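F420-H2 Dependent Reductase A (Mycobacterium smegmatis str. MC2 155, PDB 3H96) probably binds the deazaflavin coenzyme F420 and uses its reduced form as a hydride donor, as in the F420H2-dependent reductases of mycobacteria that degrade aflatoxins. Local coordinates at residues G60-N74 and K128-R142. Sequence-based numbering, arbitrary orientation.
Sequences GTIYVFASKAGAASN and KTAGIRTIPVLALTR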
loop_
_atom_site.group_PDB
_atom_site.type_symbol
_atom_site.label_atom_id
_atom_site.label_comp_id
_atom_site.label_asym_id
_atom_site.label_seq_id
_atom_site.Cartn_x
_atom_site.Cartn_y
_atom_site.Cartn_z
ATOM N N GLY A 60 -3.559 -12.474 -8.095
ATOM C CA GLY A 60 -2.855 -12.743 -6.818
ATOM C C GLY A 60 -1.762 -11.731 -6.445
ATOM O O GLY A 60 -1.357 -11.700 -5.270
ATOM N N THR A 61 -1.369 -10.851 -7.370
ATOM C CA THR A 61 -0.390 -9.725 -7.049
ATOM C C THR A 61 -1.097 -8.377 -6.924
ATOM O O THR A 61 -1.931 -8.086 -7.749
ATOM C CB THR A 61 0.763 -9.667 -8.106
ATOM O OG1 THR A 61 1.508 -10.877 -8.013
ATOM C CG2 THR A 61 1.780 -8.529 -7.839
ATOM N N ILE A 62 -0.799 -7.566 -5.880
ATOM C CA ILE A 62 -1.348 -6.204 -5.769
ATOM C C ILE A 62 -0.133 -5.310 -5.578
ATOM O O ILE A 62 0.926 -5.772 -5.145
ATOM C CB ILE A 62 -2.424 -6.040 -4.615
ATOM C CG1 ILE A 62 -1.845 -6.306 -3.214
ATOM C CG2 ILE A 62 -3.682 -6.994 -4.889
ATOM C CD1 ILE A 62 -2.813 -5.894 -2.006
ATOM N N TYR A 63 -0.281 -4.037 -5.915
ATOM C CA TYR A 63 0.769 -3.042 -5.749
ATOM C C TYR A 63 0.366 -2.038 -4.709
ATOM O O TYR A 63 -0.771 -1.571 -4.751
ATOM C CB TYR A 63 0.966 -2.311 -7.089
ATOM C CG TYR A 63 1.475 -3.218 -8.127
ATOM C CD1 TYR A 63 2.748 -3.771 -8.004
ATOM C CD2 TYR A 63 0.692 -3.573 -9.228
ATOM C CE1 TYR A 63 3.253 -4.619 -8.983
ATOM C CE2 TYR A 63 1.177 -4.426 -10.178
ATOM C CZ TYR A 63 2.452 -4.943 -10.052
ATOM O OH TYR A 63 2.967 -5.767 -11.037
ATOM N N VAL A 64 1.265 -1.719 -3.746
ATOM C CA VAL A 64 0.958 -0.644 -2.797
ATOM C C VAL A 64 1.984 0.480 -2.990
ATOM O O VAL A 64 3.039 0.262 -3.596
ATOM C CB VAL A 64 0.904 -1.109 -1.337
ATOM C CG1 VAL A 64 -0.292 -2.173 -1.130
ATOM C CG2 VAL A 64 2.154 -1.860 -0.995
ATOM N N PHE A 65 1.666 1.667 -2.471
ATOM C CA PHE A 65 2.424 2.873 -2.844
ATOM C C PHE A 65 2.833 3.467 -1.580
ATOM O O PHE A 65 1.953 3.867 -0.775
ATOM C CB PHE A 65 1.480 3.861 -3.610
ATOM C CG PHE A 65 0.976 3.272 -4.891
ATOM C CD1 PHE A 65 1.760 3.358 -6.098
ATOM C CD2 PHE A 65 -0.159 2.473 -4.890
ATOM C CE1 PHE A 65 1.362 2.715 -7.243
ATOM C CE2 PHE A 65 -0.571 1.822 -6.081
ATOM C CZ PHE A 65 0.170 1.949 -7.239
ATOM N N ALA A 66 4.133 3.597 -1.364
ATOM C CA ALA A 66 4.604 4.177 -0.089
ATOM C C ALA A 66 4.594 5.710 -0.109
ATOM O O ALA A 66 5.640 6.355 0.066
ATOM C CB ALA A 66 6.002 3.606 0.272
ATOM N N SER A 67 3.426 6.279 -0.367
ATOM C CA SER A 67 3.269 7.684 -0.720
ATOM C C SER A 67 3.299 8.637 0.488
ATOM O O SER A 67 3.859 9.748 0.419
ATOM C CB SER A 67 1.929 7.823 -1.467
ATOM O OG SER A 67 0.881 7.186 -0.754
ATOM N N LYS A 68 2.728 8.196 1.598
ATOM C CA LYS A 68 2.686 9.018 2.820
ATOM C C LYS A 68 2.272 10.480 2.505
ATOM O O LYS A 68 2.892 11.438 2.974
ATOM C CB LYS A 68 4.031 8.970 3.580
ATOM C CG LYS A 68 3.909 9.541 4.985
ATOM C CD LYS A 68 4.908 8.920 5.914
ATOM C CE LYS A 68 6.062 9.800 6.200
ATOM N NZ LYS A 68 5.836 10.526 7.474
ATOM N N ALA A 69 1.265 10.605 1.645
ATOM C CA ALA A 69 0.701 11.895 1.223
ATOM C C ALA A 69 1.783 12.861 0.735
ATOM O O ALA A 69 1.673 14.088 0.935
ATOM C CB ALA A 69 -0.105 12.546 2.423
ATOM N N GLY A 70 2.839 12.334 0.127
ATOM C CA GLY A 70 3.815 13.236 -0.506
ATOM C C GLY A 70 4.695 13.938 0.543
ATOM O O GLY A 70 5.309 14.967 0.265
ATOM N N ALA A 71 4.787 13.344 1.722
ATOM C CA ALA A 71 5.735 13.820 2.726
ATOM C C ALA A 71 7.165 13.559 2.295
ATOM O O ALA A 71 7.469 12.745 1.396
ATOM C CB ALA A 71 5.466 13.174 4.137
ATOM N N ALA A 72 8.052 14.193 3.020
ATOM C CA ALA A 72 9.467 14.114 2.759
ATOM C C ALA A 72 10.083 12.746 2.900
ATOM O O ALA A 72 10.987 12.403 2.134
ATOM C CB ALA A 72 10.223 15.157 3.616
ATOM N N SER A 73 9.565 11.953 3.828
ATOM C CA SER A 73 10.149 10.649 4.153
ATOM C C SER A 73 9.236 9.477 3.723
ATOM O O SER A 73 8.043 9.640 3.661
ATOM C CB SER A 73 10.410 10.569 5.655
ATOM O OG SER A 73 11.676 11.174 5.924
ATOM N N ASN A 74 9.826 8.313 3.423
ATOM C CA ASN A 74 9.054 7.077 3.341
ATOM C C ASN A 74 8.375 6.699 4.660
ATOM O O ASN A 74 8.929 6.943 5.758
ATOM C CB ASN A 74 9.944 5.941 2.946
ATOM C CG ASN A 74 10.475 6.107 1.568
ATOM O OD1 ASN A 74 9.744 6.485 0.634
ATOM N ND2 ASN A 74 11.762 5.824 1.409
ATOM N N LYS A 128 5.245 16.976 -5.078
ATOM C CA LYS A 128 5.764 17.250 -3.702
ATOM C C LYS A 128 7.097 16.581 -3.315
ATOM O O LYS A 128 7.841 17.101 -2.515
ATOM C CB LYS A 128 4.706 16.833 -2.642
ATOM C CG LYS A 128 3.467 17.752 -2.599
ATOM C CD LYS A 128 2.528 17.404 -1.415
ATOM C CE LYS A 128 3.124 17.875 -0.038
ATOM N NZ LYS A 128 2.035 17.950 1.027
ATOM N N THR A 129 7.362 15.383 -3.825
ATOM C CA THR A 129 8.581 14.695 -3.463
ATOM C C THR A 129 9.668 14.768 -4.512
ATOM O O THR A 129 10.708 14.165 -4.343
ATOM C CB THR A 129 8.298 13.222 -3.117
ATOM O OG1 THR A 129 7.749 12.599 -4.269
ATOM C CG2 THR A 129 7.287 13.129 -1.988
ATOM N N ALA A 130 9.445 15.540 -5.568
ATOM C CA ALA A 130 10.416 15.697 -6.667
ATOM C C ALA A 130 11.773 16.192 -6.143
ATOM O O ALA A 130 11.842 17.220 -5.537
ATOM C CB ALA A 130 9.862 16.679 -7.683
ATOM N N GLY A 131 12.845 15.434 -6.351
ATOM C CA GLY A 131 14.146 15.900 -5.950
ATOM C C GLY A 131 14.425 15.524 -4.505
ATOM O O GLY A 131 15.517 15.753 -4.033
ATOM N N ILE A 132 13.451 14.894 -3.830
ATOM C CA ILE A 132 13.604 14.488 -2.424
ATOM C C ILE A 132 13.593 12.967 -2.286
ATOM O O ILE A 132 14.553 12.337 -1.775
ATOM C CB ILE A 132 12.501 15.167 -1.540
ATOM C CG1 ILE A 132 12.576 16.707 -1.692
ATOM C CG2 ILE A 132 12.581 14.710 -0.036
ATOM C CD1 ILE A 132 11.396 17.503 -1.001
ATOM N N ARG A 133 12.529 12.350 -2.772
ATOM C CA ARG A 133 12.510 10.934 -2.815
ATOM C C ARG A 133 11.618 10.444 -3.968
ATOM O O ARG A 133 10.716 11.183 -4.423
ATOM C CB ARG A 133 12.067 10.332 -1.461
ATOM C CG ARG A 133 10.636 10.458 -1.155
ATOM C CD ARG A 133 10.178 9.804 0.206
ATOM N NE ARG A 133 8.866 10.387 0.424
ATOM C CZ ARG A 133 7.683 9.753 0.292
ATOM N NH1 ARG A 133 7.607 8.468 0.034
ATOM N NH2 ARG A 133 6.550 10.430 0.463
ATOM N N THR A 134 11.913 9.226 -4.455
ATOM C CA THR A 134 11.030 8.532 -5.403
ATOM C C THR A 134 10.124 7.657 -4.556
ATOM O O THR A 134 10.621 6.913 -3.682
ATOM C CB THR A 134 11.865 7.626 -6.288
ATOM O OG1 THR A 134 12.616 8.483 -7.155
ATOM C CG2 THR A 134 10.969 6.667 -7.215
ATOM N N ILE A 135 8.806 7.784 -4.773
ATOM C CA ILE A 135 7.749 7.083 -3.974
ATOM C C ILE A 135 7.857 5.606 -4.304
ATOM O O ILE A 135 7.713 5.213 -5.492
ATOM C CB ILE A 135 6.354 7.724 -4.237
ATOM C CG1 ILE A 135 6.360 9.106 -3.547
ATOM C CG2 ILE A 135 5.191 6.951 -3.580
ATOM C CD1 ILE A 135 5.142 9.987 -3.933
ATOM N N PRO A 136 8.152 4.788 -3.264
ATOM C CA PRO A 136 8.314 3.377 -3.576
ATOM C C PRO A 136 7.012 2.687 -3.969
ATOM O O PRO A 136 5.902 2.999 -3.447
ATOM C CB PRO A 136 8.887 2.767 -2.291
ATOM C CG PRO A 136 9.579 3.984 -1.545
ATOM C CD PRO A 136 8.726 5.177 -1.951
ATOM N N VAL A 137 7.128 1.763 -4.918
ATOM C CA VAL A 137 5.997 0.849 -5.163
ATOM C C VAL A 137 6.404 -0.566 -4.759
ATOM O O VAL A 137 7.454 -1.050 -5.196
ATOM C CB VAL A 137 5.591 0.931 -6.659
ATOM C CG1 VAL A 137 4.486 -0.103 -7.065
ATOM C CG2 VAL A 137 5.076 2.315 -6.946
ATOM N N LEU A 138 5.576 -1.249 -3.959
ATOM C CA LEU A 138 5.844 -2.624 -3.614
ATOM C C LEU A 138 4.768 -3.549 -4.239
ATOM O O LEU A 138 3.593 -3.181 -4.288
ATOM C CB LEU A 138 5.788 -2.803 -2.082
ATOM C CG LEU A 138 6.734 -1.968 -1.223
ATOM C CD1 LEU A 138 6.530 -2.406 0.229
ATOM C CD2 LEU A 138 8.181 -2.261 -1.575
ATOM N N ALA A 139 5.202 -4.740 -4.651
ATOM C CA ALA A 139 4.353 -5.803 -5.103
ATOM C C ALA A 139 4.119 -6.805 -3.949
ATOM O O ALA A 139 5.070 -7.391 -3.405
ATOM C CB ALA A 139 5.000 -6.485 -6.313
ATOM N N LEU A 140 2.853 -7.008 -3.585
ATOM C CA LEU A 140 2.458 -7.974 -2.606
ATOM C C LEU A 140 1.849 -9.200 -3.315
ATOM O O LEU A 140 0.747 -9.146 -3.873
ATOM C CB LEU A 140 1.505 -7.302 -1.617
ATOM C CG LEU A 140 2.027 -5.957 -1.096
ATOM C CD1 LEU A 140 0.989 -5.363 -0.076
ATOM C CD2 LEU A 140 3.459 -6.141 -0.387
ATOM N N THR A 141 2.570 -10.321 -3.282
ATOM C CA THR A 141 2.177 -11.475 -4.071
ATOM C C THR A 141 1.675 -12.601 -3.170
ATOM O O THR A 141 2.422 -13.067 -2.299
ATOM C CB THR A 141 3.329 -12.024 -4.879
ATOM O OG1 THR A 141 3.862 -10.982 -5.694
ATOM C CG2 THR A 141 2.823 -13.170 -5.750
ATOM N N ARG A 142 0.439 -13.035 -3.428
ATOM C CA ARG A 142 -0.192 -14.048 -2.606
ATOM C C ARG A 142 0.620 -15.331 -2.602
ATOM O O ARG A 142 1.014 -15.838 -3.625
ATOM C CB ARG A 142 -1.625 -14.353 -3.056
ATOM C CG ARG A 142 -2.375 -15.259 -2.050
ATOM C CD ARG A 142 -3.829 -15.355 -2.468
ATOM N NE ARG A 142 -4.562 -16.075 -1.465
ATOM C CZ ARG A 142 -5.841 -15.905 -1.231
ATOM N NH1 ARG A 142 -6.568 -15.076 -1.980
ATOM N NH2 ARG A 142 -6.395 -16.626 -0.287
HETATM O O HOH W 1 -1.804 -9.985 -3.235
HETATM O O HOH W 2 -0.126 16.165 0.300
HETATM O O HOH W 3 8.303 16.158 0.158
#
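Val64 and Leu140 meet on one face of an antiparallel strand pair, 61-65 against 137-142, within the antiparallel sheet of this FMN-binding-type (PNPOX-like) fold. Strand 137-142 is central, hydrogen-bonded along both edges, with strand 94-103 on its other side; Val, Leu and Ala suit it because helix 105-118 packs at Tyr63 and Phe65 on one face and helix 76-84 at Leu138 on the other. On the Leu138 face the packing is tight: Val64 CG1 lies 3.6 Å from Leu140 CD1, the side chains crossing at about a right angle. On the opposite face Phe65 and Val137 run side by side, Val137 CG2 lying 3.6 Å from Phe65 CD1, while the methyl of Ala139 accommodates the ring of Tyr63. The hydrogen-bonded pairs Ile62-Leu140 and Val64-Leu138 carry the backbone bonds, and Ala66 N extends the series to Pro136 O, an acceptor proline keeps though it lacks an N-H.

Past Ala66, the centre of an inverse gamma turn, the strands give way to loops, and one long side chain replaces the sheet bonds. Arg133 CG lies between the backbone N and the carbonyl carbon (chi1 74°), sending the extended chain toward residues 66-74, where its planar, five-hydrogen guanidinium suits a ring of carbonyls. NE and NH2 together grip Ala71 O, and NH2 also binds Ser67 O, which accepts Gly70 N from the opposite face of its peptide plane. Ser73 O lies over the middle of one guanidinium face, 3.3 Å above its plane.

The outer edge is looser and wetter. Lys128 NZ stays 3.9 Å from Ala69 O, and a water bridges the two; another joins Gly70 O to Lys128 O. Further in, Arg133 NH1 binds both Ala66 O and, at 3.0 Å, Asn74 OD1, whose amide plane stands 90° to the guanidinium.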